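Local coordinates for putative major capsid protein (Cafeteriavirus-dependent mavirus, PDB 6G44) that probably assembles as a double jelly-roll trimer into the icosahedral capsid shell of the virophage mavirus, at residues Ala81-Ile86 with Ala255-Asp260; Ile86-Ser91 with Gly192-Lys197; Gln377-Ser382 with Lys389-Phe394; Ser383-Asn388 with Phe427-Asp432. One frame throughout, in Å; residues are numbered along the deposited sequence. Where two conformers were deposited one is given.

Interaction 1: Ala81-Ile86 with Ala255-Asp260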
loop_
_atom_site.group_PDB
_atom_site.type_symbol
_atom_site.label_atom_id
_atom_site.label_comp_id
_atom_site.label_asym_id
_atom_site.label_seq_id
_atom_site.Cartn_x
_atom_site.Cartn_y
_atom_site.Cartn_z
ATOM N N ALA C 81 1.733 11.463 31.598
ATOM C CA ALA C 81 1.868 10.144 32.206
ATOM C C ALA C 81 3.205 10.045 32.898
ATOM O O ALA C 81 4.240 10.325 32.285
ATOM C CB ALA C 81 1.758 9.060 31.149
ATOM N N GLU C 82 3.181 9.623 34.168
ATOM C CA GLU C 82 4.403 9.308 34.899
ATOM C C GLU C 82 4.508 7.807 35.041
ATOM O O GLU C 82 3.617 7.183 35.591
ATOM C CB GLU C 82 4.412 9.955 36.294
ATOM C CG GLU C 82 5.723 9.686 37.031
ATOM C CD GLU C 82 5.855 10.412 38.364
ATOM O OE1 GLU C 82 6.969 10.390 38.913
ATOM O OE2 GLU C 82 4.871 10.971 38.867
ATOM N N ILE C 83 5.589 7.235 34.510
ATOM C CA ILE C 83 5.820 5.796 34.547
ATOM C C ILE C 83 6.928 5.525 35.549
ATOM O O ILE C 83 8.039 6.043 35.396
ATOM C CB ILE C 83 6.264 5.241 33.163
ATOM C CG1 ILE C 83 5.214 5.612 32.115
ATOM C CG2 ILE C 83 6.525 3.757 33.287
ATOM C CD1 ILE C 83 5.660 5.374 30.683
ATOM N N LYS C 84 6.595 4.714 36.557
ATOM C CA LYS C 84 7.534 4.376 37.637
ATOM C C LYS C 84 7.919 2.908 37.609
ATOM O O LYS C 84 7.244 2.078 36.983
ATOM C CB LYS C 84 6.908 4.704 38.998
ATOM C CG LYS C 84 6.474 6.151 39.139
ATOM C CD LYS C 84 5.791 6.380 40.487
ATOM C CE LYS C 84 4.906 7.605 40.464
ATOM N NZ LYS C 84 3.856 7.575 41.533
ATOM N N ASN C 85 9.011 2.603 38.328
ATOM C CA ASN C 85 9.550 1.228 38.515
ATOM C C ASN C 85 10.420 0.768 37.341
ATOM O O ASN C 85 10.627 -0.432 37.160
ATOM C CB ASN C 85 8.466 0.167 38.806
ATOM C CG ASN C 85 7.593 0.510 40.003
ATOM O OD1 ASN C 85 7.991 1.301 40.876
ATOM N ND2 ASN C 85 6.393 -0.055 40.032
ATOM N N ILE C 86 10.977 1.723 36.595
ATOM C CA ILE C 86 11.879 1.431 35.493
ATOM C C ILE C 86 13.291 1.278 36.028
ATOM O O ILE C 86 13.798 2.178 36.679
ATOM C CB ILE C 86 11.870 2.561 34.443
ATOM C CG1 ILE C 86 10.445 2.840 33.938
ATOM C CG2 ILE C 86 12.780 2.212 33.266
ATOM C CD1 ILE C 86 10.350 4.114 33.136
ATOM N N ALA C 255 6.769 -6.006 40.266
ATOM C CA ALA C 255 6.265 -6.952 39.264
ATOM C C ALA C 255 5.722 -6.280 37.999
ATOM O O ALA C 255 5.647 -6.926 36.950
ATOM C CB ALA C 255 5.200 -7.838 39.871
ATOM N N ASP C 256 5.335 -5.006 38.090
ATOM C CA ASP C 256 4.838 -4.250 36.917
ATOM C C ASP C 256 5.152 -2.771 37.140
ATOM O O ASP C 256 5.511 -2.325 38.232
ATOM C CB ASP C 256 3.312 -4.476 36.691
ATOM C CG ASP C 256 2.839 -4.313 35.188
ATOM O OD1 ASP C 256 3.638 -3.896 34.287
ATOM O OD2 ASP C 256 1.619 -4.598 34.932
ATOM N N PHE C 257 5.007 -2.001 36.077
ATOM C CA PHE C 257 5.164 -0.564 36.141
ATOM C C PHE C 257 3.973 0.038 36.844
ATOM O O PHE C 257 2.909 -0.534 36.837
ATOM C CB PHE C 257 5.332 -0.011 34.719
ATOM C CG PHE C 257 6.475 -0.648 34.003
ATOM C CD1 PHE C 257 7.786 -0.251 34.278
ATOM C CD2 PHE C 257 6.272 -1.719 33.133
ATOM C CE1 PHE C 257 8.857 -0.874 33.671
ATOM C CE2 PHE C 257 7.358 -2.359 32.541
ATOM C CZ PHE C 257 8.640 -1.933 32.811
ATOM N N GLU C 258 4.190 1.183 37.476
ATOM C CA GLU C 258 3.112 1.960 38.085
ATOM C C GLU C 258 3.038 3.247 37.299
ATOM O O GLU C 258 4.042 3.929 37.146
ATOM C CB GLU C 258 3.471 2.251 39.540
ATOM C CG GLU C 258 2.472 3.107 40.298
ATOM C CD GLU C 258 2.893 3.411 41.734
ATOM O OE1 GLU C 258 3.766 2.715 42.294
ATOM O OE2 GLU C 258 2.338 4.369 42.304
ATOM N N VAL C 259 1.853 3.555 36.772
ATOM C CA VAL C 259 1.684 4.702 35.880
ATOM C C VAL C 259 0.564 5.552 36.417
ATOM O O VAL C 259 -0.477 5.022 36.835
ATOM C CB VAL C 259 1.375 4.236 34.438
ATOM C CG1 VAL C 259 1.220 5.435 33.523
ATOM C CG2 VAL C 259 2.468 3.293 33.947
ATOM N N ASP C 260 0.781 6.865 36.432
ATOM C CA ASP C 260 -0.199 7.862 36.893
ATOM C C ASP C 260 -0.474 8.889 35.803
ATOM O O ASP C 260 0.481 9.366 35.221
ATOM C CB ASP C 260 0.376 8.605 38.102
ATOM C CG ASP C 260 0.539 7.710 39.317
ATOM O OD1 ASP C 260 -0.386 6.934 39.604
ATOM O OD2 ASP C 260 1.581 7.802 39.984
HETATM O O HOH W 1 6.503 3.078 42.449
#
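The side-chain amide of N85 takes hold of D256 through its backbone: ND2 donates to D256 O at 3.0 Å, with the acceptor close to the amide plane and the N-H pointing almost straight at it (165°). The carboxylate of D256 turns elsewhere, OD2 accepting from the backbone N of K347. F257 follows with its ring edge against K84 O, while CE1 meets CG1 of I86 at 4.0 Å, the two side chains running at about a right angle. From E258 onward the partner is a regular antiparallel strand. E258 and K84 form a hydrogen-bonded pair, K84 N to E258 O being 2.7 Å, and one water donates to both E258 OE1 and N85 OD1. V259 faces I83 in the non-hydrogen-bonded pair between; their side chains lie alongside each other on the apolar face, V259 CG2 4.0 Å from I83 CG1. D260 pairs with E82 through both backbone bonds and, in one of its two conformers, receives the extended side chain of K84 on the polar face. K84 NZ lies 2.8 Å from D260 OD2 and makes a longer salt bridge, 3.6 Å, to E258 OE2, so one ammonium serves two carboxylates and probably offsets the nearby negative charge of E82. Such a strand pair, I83 and V259 on one face and the charged residues on the other, exemplifies the antiparallel pairing of a viral jelly-roll.

Interaction 2: Ile86-Ser91 with Gly192-Lys197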
loop_
_atom_site.group_PDB
_atom_site.type_symbol
_atom_site.label_atom_id
_atom_site.label_comp_id
_atom_site.label_asym_id
_atom_site.label_seq_id
_atom_site.Cartn_x
_atom_site.Cartn_y
_atom_site.Cartn_z
ATOM N N ILE C 86 10.977 1.723 36.595
ATOM C CA ILE C 86 11.879 1.431 35.493
ATOM C C ILE C 86 13.291 1.278 36.028
ATOM O O ILE C 86 13.798 2.178 36.679
ATOM C CB ILE C 86 11.870 2.561 34.443
ATOM C CG1 ILE C 86 10.445 2.840 33.938
ATOM C CG2 ILE C 86 12.780 2.212 33.266
ATOM C CD1 ILE C 86 10.350 4.114 33.136
ATOM N N LEU C 87 13.933 0.158 35.704
ATOM C CA LEU C 87 15.330 -0.081 36.117
ATOM C C LEU C 87 16.191 1.132 35.801
ATOM O O LEU C 87 16.117 1.714 34.718
ATOM C CB LEU C 87 15.895 -1.329 35.430
ATOM C CG LEU C 87 17.279 -1.791 35.927
ATOM C CD1 LEU C 87 17.182 -2.395 37.316
ATOM C CD2 LEU C 87 17.858 -2.797 34.945
ATOM N N ALA C 88 17.040 1.544 36.748
ATOM C CA ALA C 88 17.890 2.693 36.535
ATOM C C ALA C 88 18.785 2.483 35.320
ATOM O O ALA C 88 19.161 1.362 35.020
ATOM C CB ALA C 88 18.739 2.950 37.781
ATOM N N ASP C 89 19.099 3.576 34.630
ATOM C CA ASP C 89 19.952 3.570 33.420
ATOM C C ASP C 89 19.298 2.917 32.194
ATOM O O ASP C 89 19.991 2.521 31.265
ATOM C CB ASP C 89 21.350 2.955 33.679
ATOM C CG ASP C 89 22.087 3.647 34.816
ATOM O OD1 ASP C 89 22.172 4.900 34.789
ATOM O OD2 ASP C 89 22.568 2.940 35.734
ATOM N N SER C 90 17.967 2.820 32.182
ATOM C CA SER C 90 17.263 2.256 31.025
ATOM C C SER C 90 17.160 3.295 29.917
ATOM O O SER C 90 16.714 4.411 30.158
ATOM C CB SER C 90 15.860 1.807 31.407
ATOM O OG SER C 90 15.861 0.661 32.249
ATOM N N SER C 91 17.551 2.928 28.693
ATOM C CA SER C 91 17.460 3.864 27.571
ATOM C C SER C 91 16.013 4.203 27.188
ATOM O O SER C 91 15.722 5.327 26.776
ATOM C CB SER C 91 18.227 3.353 26.345
ATOM O OG SER C 91 17.518 2.344 25.625
ATOM N N GLY C 192 20.329 8.349 37.464
ATOM C CA GLY C 192 19.814 7.355 38.403
ATOM C C GLY C 192 18.298 7.239 38.516
ATOM O O GLY C 192 17.791 6.444 39.324
ATOM N N SER C 193 17.555 7.999 37.706
ATOM C CA SER C 193 16.103 7.991 37.840
ATOM C C SER C 193 15.507 6.649 37.383
ATOM O O SER C 193 16.089 5.948 36.555
ATOM C CB SER C 193 15.465 9.170 37.102
ATOM O OG SER C 193 15.856 9.229 35.749
ATOM N N THR C 194 14.376 6.314 37.984
ATOM C CA THR C 194 13.654 5.077 37.735
ATOM C C THR C 194 12.221 5.376 37.243
ATOM O O THR C 194 11.343 4.521 37.262
ATOM C CB THR C 194 13.589 4.206 38.995
ATOM O OG1 THR C 194 13.009 4.958 40.063
ATOM C CG2 THR C 194 15.006 3.741 39.381
ATOM N N SER C 195 12.008 6.613 36.819
ATOM C CA SER C 195 10.715 7.044 36.315
ATOM C C SER C 195 10.891 8.034 35.183
ATOM O O SER C 195 11.944 8.646 35.031
ATOM C CB SER C 195 9.882 7.652 37.425
ATOM O OG SER C 195 10.516 8.802 37.971
ATOM N N VAL C 196 9.830 8.195 34.388
ATOM C CA VAL C 196 9.823 9.164 33.306
ATOM C C VAL C 196 8.448 9.839 33.255
ATOM O O VAL C 196 7.452 9.208 33.582
ATOM C CB VAL C 196 10.212 8.476 31.967
ATOM C CG1 VAL C 196 9.138 7.513 31.485
ATOM C CG2 VAL C 196 10.536 9.491 30.885
ATOM N N LYS C 197 8.427 11.116 32.866
ATOM C CA LYS C 197 7.172 11.825 32.629
ATOM C C LYS C 197 7.122 12.188 31.153
ATOM O O LYS C 197 8.073 12.738 30.624
ATOM C CB LYS C 197 7.040 13.088 33.490
ATOM C CG LYS C 197 6.648 12.800 34.920
ATOM C CD LYS C 197 6.536 14.093 35.725
ATOM C CE LYS C 197 6.082 13.819 37.148
ATOM N NZ LYS C 197 5.790 15.117 37.831
HETATM O O HOH W 2 15.654 4.387 34.042
HETATM O O HOH W 3 18.544 6.304 35.248
HETATM O O HOH W 4 20.985 7.306 35.004
#
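Packing is closest around I86, against T194 and V196. I86 N donates to T194 O at 2.9 Å, the donor tilted from the carbonyl plane. In return I86 O sits against the T194 side chain, 3.3 Å from CG2, and T194 CA makes a CA-H...O contact with the same oxygen. The methyl is brought there by a first torsion that sets CG2 anti to the carbonyl carbon and beside the backbone N. Farther in, CD1 of I86 touches CG1 of V196 at 4.0 Å in one of the two conformers of V196, the side chains slanting across each other.

Beyond this point the segments diverge and water takes over. S193 O accepts from two waters, one also donating to L87 O and the other, 2.8 Å from S193 O, accepting from D89 N. A third water joins D89 OD1 to G192 N. A88 approaches directly, its CB 3.9 Å from G192 O and near T194 CG2. The type II turn L87-S90 is braced from within, S90 OG donating to L87 O at 2.7 Å. The turn follows strand 74-84, which runs beside its antiparallel neighbour, strand 195-205, while L87 bonds through its backbone to K249 of a further loop.

Interaction 3: Gln377-Ser382 with Lys389-Phe394. With SO4 (sulfate ion), chain Z.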
loop_
_atom_site.group_PDB
_atom_site.type_symbol
_atom_site.label_atom_id
_atom_site.label_comp_id
_atom_site.label_asym_id
_atom_site.label_seq_id
_atom_site.Cartn_x
_atom_site.Cartn_y
_atom_site.Cartn_z
ATOM N N GLN C 377 -9.165 -22.312 7.278
ATOM C CA GLN C 377 -10.438 -21.984 6.649
ATOM C C GLN C 377 -11.195 -20.965 7.463
ATOM O O GLN C 377 -11.892 -20.127 6.899
ATOM C CB GLN C 377 -11.265 -23.245 6.454
ATOM C CG GLN C 377 -10.670 -24.201 5.434
ATOM C CD GLN C 377 -11.289 -25.593 5.507
ATOM O OE1 GLN C 377 -11.265 -26.227 6.557
ATOM N NE2 GLN C 377 -11.871 -26.061 4.389
ATOM N N LEU C 378 -11.125 -21.047 8.787
ATOM C CA LEU C 378 -11.757 -20.017 9.645
ATOM C C LEU C 378 -11.140 -18.631 9.389
ATOM O O LEU C 378 -11.841 -17.612 9.376
ATOM C CB LEU C 378 -11.663 -20.403 11.111
ATOM C CG LEU C 378 -12.504 -21.639 11.498
ATOM C CD1 LEU C 378 -12.174 -21.990 12.937
ATOM C CD2 LEU C 378 -13.983 -21.445 11.287
ATOM N N TYR C 379 -9.830 -18.601 9.189
ATOM C CA TYR C 379 -9.145 -17.361 8.809
ATOM C C TYR C 379 -9.651 -16.847 7.471
ATOM O O TYR C 379 -9.900 -15.641 7.309
ATOM C CB TYR C 379 -7.638 -17.611 8.764
ATOM C CG TYR C 379 -6.808 -16.449 8.258
ATOM C CD1 TYR C 379 -6.664 -15.304 9.023
ATOM C CD2 TYR C 379 -6.147 -16.503 7.038
ATOM C CE1 TYR C 379 -5.879 -14.260 8.585
ATOM C CE2 TYR C 379 -5.357 -15.457 6.602
ATOM C CZ TYR C 379 -5.255 -14.327 7.370
ATOM O OH TYR C 379 -4.452 -13.263 6.955
ATOM N N GLU C 380 -9.810 -17.741 6.500
ATOM C CA GLU C 380 -10.333 -17.351 5.195
ATOM C C GLU C 380 -11.764 -16.799 5.288
ATOM O O GLU C 380 -12.089 -15.784 4.669
ATOM C CB GLU C 380 -10.221 -18.530 4.223
ATOM C CG GLU C 380 -8.760 -18.849 3.862
ATOM C CD GLU C 380 -8.559 -20.166 3.115
ATOM O OE1 GLU C 380 -9.524 -20.877 2.874
ATOM O OE2 GLU C 380 -7.381 -20.494 2.816
ATOM N N LEU C 381 -12.583 -17.468 6.088
ATOM C CA LEU C 381 -13.955 -16.994 6.343
ATOM C C LEU C 381 -13.917 -15.571 6.922
ATOM O O LEU C 381 -14.602 -14.646 6.457
ATOM C CB LEU C 381 -14.660 -17.945 7.311
ATOM C CG LEU C 381 -15.958 -17.493 7.966
ATOM C CD1 LEU C 381 -17.036 -17.176 6.927
ATOM C CD2 LEU C 381 -16.463 -18.531 8.974
ATOM N N SER C 382 -13.127 -15.392 7.973
ATOM C CA SER C 382 -13.085 -14.074 8.605
ATOM C C SER C 382 -12.568 -13.008 7.635
ATOM O O SER C 382 -13.123 -11.899 7.560
ATOM C CB SER C 382 -12.258 -14.094 9.903
ATOM O OG SER C 382 -12.601 -12.965 10.697
ATOM N N LYS C 389 -5.719 -8.792 9.431
ATOM C CA LYS C 389 -4.422 -9.143 9.998
ATOM C C LYS C 389 -3.902 -10.480 9.485
ATOM O O LYS C 389 -4.653 -11.292 8.955
ATOM C CB LYS C 389 -4.464 -9.172 11.527
ATOM C CG LYS C 389 -4.890 -7.853 12.153
ATOM C CD LYS C 389 -4.017 -6.686 11.732
ATOM C CE LYS C 389 -2.596 -6.796 12.258
ATOM N NZ LYS C 389 -1.715 -5.752 11.681
ATOM N N ARG C 390 -2.602 -10.662 9.666
ATOM C CA ARG C 390 -1.880 -11.874 9.208
ATOM C C ARG C 390 -2.355 -13.134 9.937
ATOM O O ARG C 390 -2.877 -13.070 11.063
ATOM C CB ARG C 390 -0.377 -11.705 9.379
ATOM C CG ARG C 390 0.059 -11.628 10.838
ATOM C CD ARG C 390 1.510 -11.255 11.048
ATOM N NE ARG C 390 1.760 -9.876 10.646
ATOM C CZ ARG C 390 2.926 -9.286 10.807
ATOM N NH1 ARG C 390 3.917 -9.937 11.360
ATOM N NH2 ARG C 390 3.098 -8.009 10.467
ATOM N N PHE C 391 -2.141 -14.291 9.309
ATOM C CA PHE C 391 -2.576 -15.560 9.874
ATOM C C PHE C 391 -1.924 -15.868 11.238
ATOM O O PHE C 391 -2.594 -16.383 12.137
ATOM C CB PHE C 391 -2.319 -16.705 8.883
ATOM C CG PHE C 391 -2.791 -18.044 9.372
ATOM C CD1 PHE C 391 -4.141 -18.251 9.676
ATOM C CD2 PHE C 391 -1.908 -19.088 9.569
ATOM C CE1 PHE C 391 -4.609 -19.482 10.149
ATOM C CE2 PHE C 391 -2.367 -20.308 10.042
ATOM C CZ PHE C 391 -3.695 -20.504 10.321
ATOM N N SER C 392 -0.646 -15.539 11.400
ATOM C CA SER C 392 0.081 -15.789 12.663
ATOM C C SER C 392 -0.486 -14.981 13.834
ATOM O O SER C 392 -0.271 -15.372 14.971
ATOM C CB SER C 392 1.582 -15.528 12.526
ATOM O OG SER C 392 1.840 -14.215 12.128
ATOM N N CYS C 393 -1.196 -13.893 13.565
ATOM C CA CYS C 393 -1.930 -13.176 14.608
ATOM C C CYS C 393 -3.189 -13.942 14.941
ATOM O O CYS C 393 -3.356 -14.409 16.072
ATOM C CB CYS C 393 -2.247 -11.787 14.098
ATOM S SG CYS C 393 -3.382 -10.828 15.123
ATOM N N PHE C 394 -4.035 -14.117 13.926
ATOM C CA PHE C 394 -5.293 -14.857 14.057
ATOM C C PHE C 394 -5.164 -16.203 14.740
ATOM O O PHE C 394 -5.965 -16.570 15.590
ATOM C CB PHE C 394 -5.896 -15.045 12.661
ATOM C CG PHE C 394 -7.193 -15.799 12.643
ATOM C CD1 PHE C 394 -7.212 -17.197 12.561
ATOM C CD2 PHE C 394 -8.386 -15.119 12.678
ATOM C CE1 PHE C 394 -8.386 -17.889 12.533
ATOM C CE2 PHE C 394 -9.590 -15.818 12.654
ATOM C CZ PHE C 394 -9.576 -17.195 12.578
HETATM S S SO4 Z . -0.399 -7.614 8.759
HETATM O O1 SO4 Z . -0.655 -8.424 9.939
HETATM O O2 SO4 Z . 1.028 -7.378 8.611
HETATM O O3 SO4 Z . -1.108 -6.303 8.913
HETATM O O4 SO4 Z . -0.944 -8.307 7.562
#
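L378 opens the contact by setting its CB 4.1 Å from CZ of F394, at the far end of that ring. Y379, the next residue, carries most of the interface. With CG anti to its backbone N (chi1 175°), its ring reaches away from helix 375-384 and offers one face to F391 and an edge to F394. F391 turns an edge to the tyrosine face, CD1 lying 3.5 Å from Y379 CG, the ring planes 65° apart; CB of F391 also sits over that face as a CH-pi contact. Y379 in turn presents its own edge to the face of F394 (planes at 62°), and its CA lies over the same phenylalanine ring. Two edge-to-face stacks in series therefore fix the tilt of the tyrosine, while its hydroxyl donates to K389 O at 2.8 Å and ties the ring's polar end to the backbone. One turn later S382 adds its CB against the F394 ring, and its OG bonds outward to V425 O and F427 N.

Behind the hydroxyl's acceptor, K389 and R390 clasp a sulfate, probably from the crystallisation liquor. K389 NZ lies 2.9 Å from sulfate O3, R390 NE 2.9 Å from O1 and R390 NH2 2.9 Å from O2, with the backbone N of R390 also donating to O1. K389 NZ keeps a salt bridge to E150, and S172 OG of a neighbouring subunit also hydrogen-bonds to the anion. An aromatic cluster thus joins two short helices, beside a sulfate held where a second subunit approaches, in what is probably the capsomer.

Interaction 4: Ser383-Asn388 with Phe427-Asp432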
loop_
_atom_site.group_PDB
_atom_site.type_symbol
_atom_site.label_atom_id
_atom_site.label_comp_id
_atom_site.label_asym_id
_atom_site.label_seq_id
_atom_site.Cartn_x
_atom_site.Cartn_y
_atom_site.Cartn_z
ATOM N N SER C 383 -11.528 -13.361 6.875
ATOM C CA SER C 383 -10.930 -12.453 5.884
ATOM C C SER C 383 -11.899 -12.096 4.761
ATOM O O SER C 383 -11.870 -10.954 4.264
ATOM C CB SER C 383 -9.658 -13.060 5.316
ATOM O OG SER C 383 -8.678 -13.230 6.331
ATOM N N SER C 384 -12.806 -13.014 4.416
ATOM C CA SER C 384 -13.822 -12.723 3.391
ATOM C C SER C 384 -14.802 -11.646 3.826
ATOM O O SER C 384 -15.477 -11.046 2.991
ATOM C CB SER C 384 -14.577 -13.997 2.977
ATOM O OG SER C 384 -15.542 -14.380 3.932
ATOM N N ASN C 385 -14.864 -11.419 5.133
ATOM C CA ASN C 385 -15.707 -10.426 5.769
ATOM C C ASN C 385 -14.888 -9.285 6.353
ATOM O O ASN C 385 -15.365 -8.545 7.245
ATOM C CB ASN C 385 -16.569 -11.130 6.820
ATOM C CG ASN C 385 -17.562 -12.052 6.179
ATOM O OD1 ASN C 385 -18.246 -11.654 5.208
ATOM N ND2 ASN C 385 -17.622 -13.322 6.641
ATOM N N GLY C 386 -13.661 -9.126 5.867
ATOM C CA GLY C 386 -12.844 -7.959 6.147
ATOM C C GLY C 386 -11.710 -8.131 7.128
ATOM O O GLY C 386 -10.920 -7.193 7.284
ATOM N N TYR C 387 -11.561 -9.296 7.777
ATOM C CA TYR C 387 -10.466 -9.475 8.732
ATOM C C TYR C 387 -9.151 -9.080 8.078
ATOM O O TYR C 387 -8.840 -9.565 7.001
ATOM C CB TYR C 387 -10.417 -10.904 9.246
ATOM C CG TYR C 387 -9.420 -11.075 10.351
ATOM C CD1 TYR C 387 -9.756 -10.773 11.682
ATOM C CD2 TYR C 387 -8.140 -11.549 10.086
ATOM C CE1 TYR C 387 -8.832 -10.872 12.710
ATOM C CE2 TYR C 387 -7.211 -11.681 11.100
ATOM C CZ TYR C 387 -7.563 -11.379 12.415
ATOM O OH TYR C 387 -6.627 -11.522 13.434
ATOM N N ASN C 388 -8.387 -8.235 8.766
ATOM C CA ASN C 388 -7.302 -7.459 8.132
ATOM C C ASN C 388 -5.910 -7.717 8.676
ATOM O O ASN C 388 -4.992 -6.964 8.364
ATOM C CB ASN C 388 -7.635 -5.956 8.162
ATOM C CG ASN C 388 -7.739 -5.411 9.563
ATOM O OD1 ASN C 388 -7.242 -6.008 10.524
ATOM N ND2 ASN C 388 -8.425 -4.261 9.702
ATOM N N PHE C 427 -15.395 -13.171 11.814
ATOM C CA PHE C 427 -16.549 -12.470 11.278
ATOM C C PHE C 427 -17.265 -13.391 10.316
ATOM O O PHE C 427 -16.620 -13.972 9.422
ATOM C CB PHE C 427 -16.128 -11.193 10.540
ATOM C CG PHE C 427 -15.528 -10.137 11.430
ATOM C CD1 PHE C 427 -16.344 -9.266 12.140
ATOM C CD2 PHE C 427 -14.138 -9.973 11.552
ATOM C CE1 PHE C 427 -15.796 -8.272 12.932
ATOM C CE2 PHE C 427 -13.601 -8.960 12.337
ATOM C CZ PHE C 427 -14.441 -8.126 13.054
ATOM N N PHE C 428 -18.580 -13.591 10.496
ATOM C CA PHE C 428 -19.381 -14.386 9.538
ATOM C C PHE C 428 -20.771 -13.790 9.375
ATOM O O PHE C 428 -21.284 -13.145 10.298
ATOM C CB PHE C 428 -19.448 -15.880 9.925
ATOM C CG PHE C 428 -20.341 -16.181 11.110
ATOM C CD1 PHE C 428 -21.681 -16.484 10.928
ATOM C CD2 PHE C 428 -19.825 -16.224 12.414
ATOM C CE1 PHE C 428 -22.505 -16.739 12.018
ATOM C CE2 PHE C 428 -20.637 -16.512 13.489
ATOM C CZ PHE C 428 -21.991 -16.767 13.294
ATOM N N ARG C 429 -21.319 -13.936 8.177
ATOM C CA ARG C 429 -22.643 -13.414 7.818
ATOM C C ARG C 429 -23.635 -14.581 7.786
ATOM O O ARG C 429 -23.235 -15.731 7.593
ATOM C CB ARG C 429 -22.580 -12.793 6.427
ATOM C CG ARG C 429 -21.602 -11.643 6.279
ATOM C CD ARG C 429 -21.581 -11.188 4.852
ATOM N NE ARG C 429 -20.619 -10.119 4.597
ATOM C CZ ARG C 429 -20.858 -8.824 4.721
ATOM N NH1 ARG C 429 -22.053 -8.374 5.071
ATOM N NH2 ARG C 429 -19.907 -7.949 4.429
ATOM N N PRO C 430 -24.932 -14.309 7.889
ATOM C CA PRO C 430 -25.897 -15.417 7.766
ATOM C C PRO C 430 -25.783 -16.144 6.415
ATOM O O PRO C 430 -25.960 -17.374 6.347
ATOM C CB PRO C 430 -27.254 -14.733 7.972
ATOM C CG PRO C 430 -27.020 -13.295 7.867
ATOM C CD PRO C 430 -25.588 -13.029 8.216
ATOM N N SER C 431 -25.425 -15.422 5.363
ATOM C CA SER C 431 -25.216 -16.043 4.048
ATOM C C SER C 431 -24.030 -17.005 4.018
ATOM O O SER C 431 -24.020 -17.939 3.217
ATOM C CB SER C 431 -25.123 -14.978 2.960
ATOM O OG SER C 431 -24.123 -14.000 3.218
ATOM N N ASP C 432 -23.061 -16.831 4.904
ATOM C CA ASP C 432 -21.939 -17.788 4.983
ATOM C C ASP C 432 -22.348 -19.159 5.485
ATOM O O ASP C 432 -21.610 -20.128 5.300
ATOM C CB ASP C 432 -20.801 -17.250 5.848
ATOM C CG ASP C 432 -20.170 -16.007 5.281
ATOM O OD1 ASP C 432 -20.036 -15.907 4.031
ATOM O OD2 ASP C 432 -19.823 -15.102 6.080
HETATM O O HOH W 5 -18.184 -14.147 3.165
HETATM O O HOH W 6 -17.923 -9.613 2.776
#
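A Schellman motif ends helix 375-384, and N385, just before its C-prime glycine, reaches across to the end of strand 425-428 and the loop after it. All the polar atoms of the N385 amide are engaged. ND2 donates to D432 OD2 at 2.9 Å, on the syn side and near the amide plane, and to F427 O at 3.0 Å from above the carbonyl plane. OD1 accepts from R429 NE at 2.9 Å, again from above the carbonyl plane and along a bent path (131°). The amide and guanidinium planes stand 66° apart.

D432 OD2 is shared: R429 N reaches it at 2.8 Å along a nearly straight line (172°), from the carboxylate face opposite to that used by N385. This bond probably helps to orient the carboxylate for the amide. In the Schellman turn itself, G386 at positive phi sends its N to S383 O, and Y387 N returns to S382 O. F427 packs its CB 3.7 Å from N385 CB, while Y387 CD1 meets F427 CE2 edge to edge at 4.3 Å. On the far side of the loop, I37 of a neighbouring subunit packs on D432.

Overall arrangement
The four contacts form two pairs at separate places in the chain. Interactions 1 and 2 have centres about 10 Å apart and share I86. Interaction 1 pairs strand 74-84 with strand 258-273; interaction 2, nested within the loop this closes, sets the loop after strand 74-84 against the start of strand 195-205, that strand's other neighbour. Interactions 3 and 4 come later, within the family's C-terminal domain range, their centres about 11 Å apart. Both use helix 375-384, their segments alternate, and S382 links them through F427. Between the pairs the centres lie 35 to 46 Å apart. One pair thus joins strands and a departing loop, the other helix and loops where a second subunit packs, consistent with capsomer assembly.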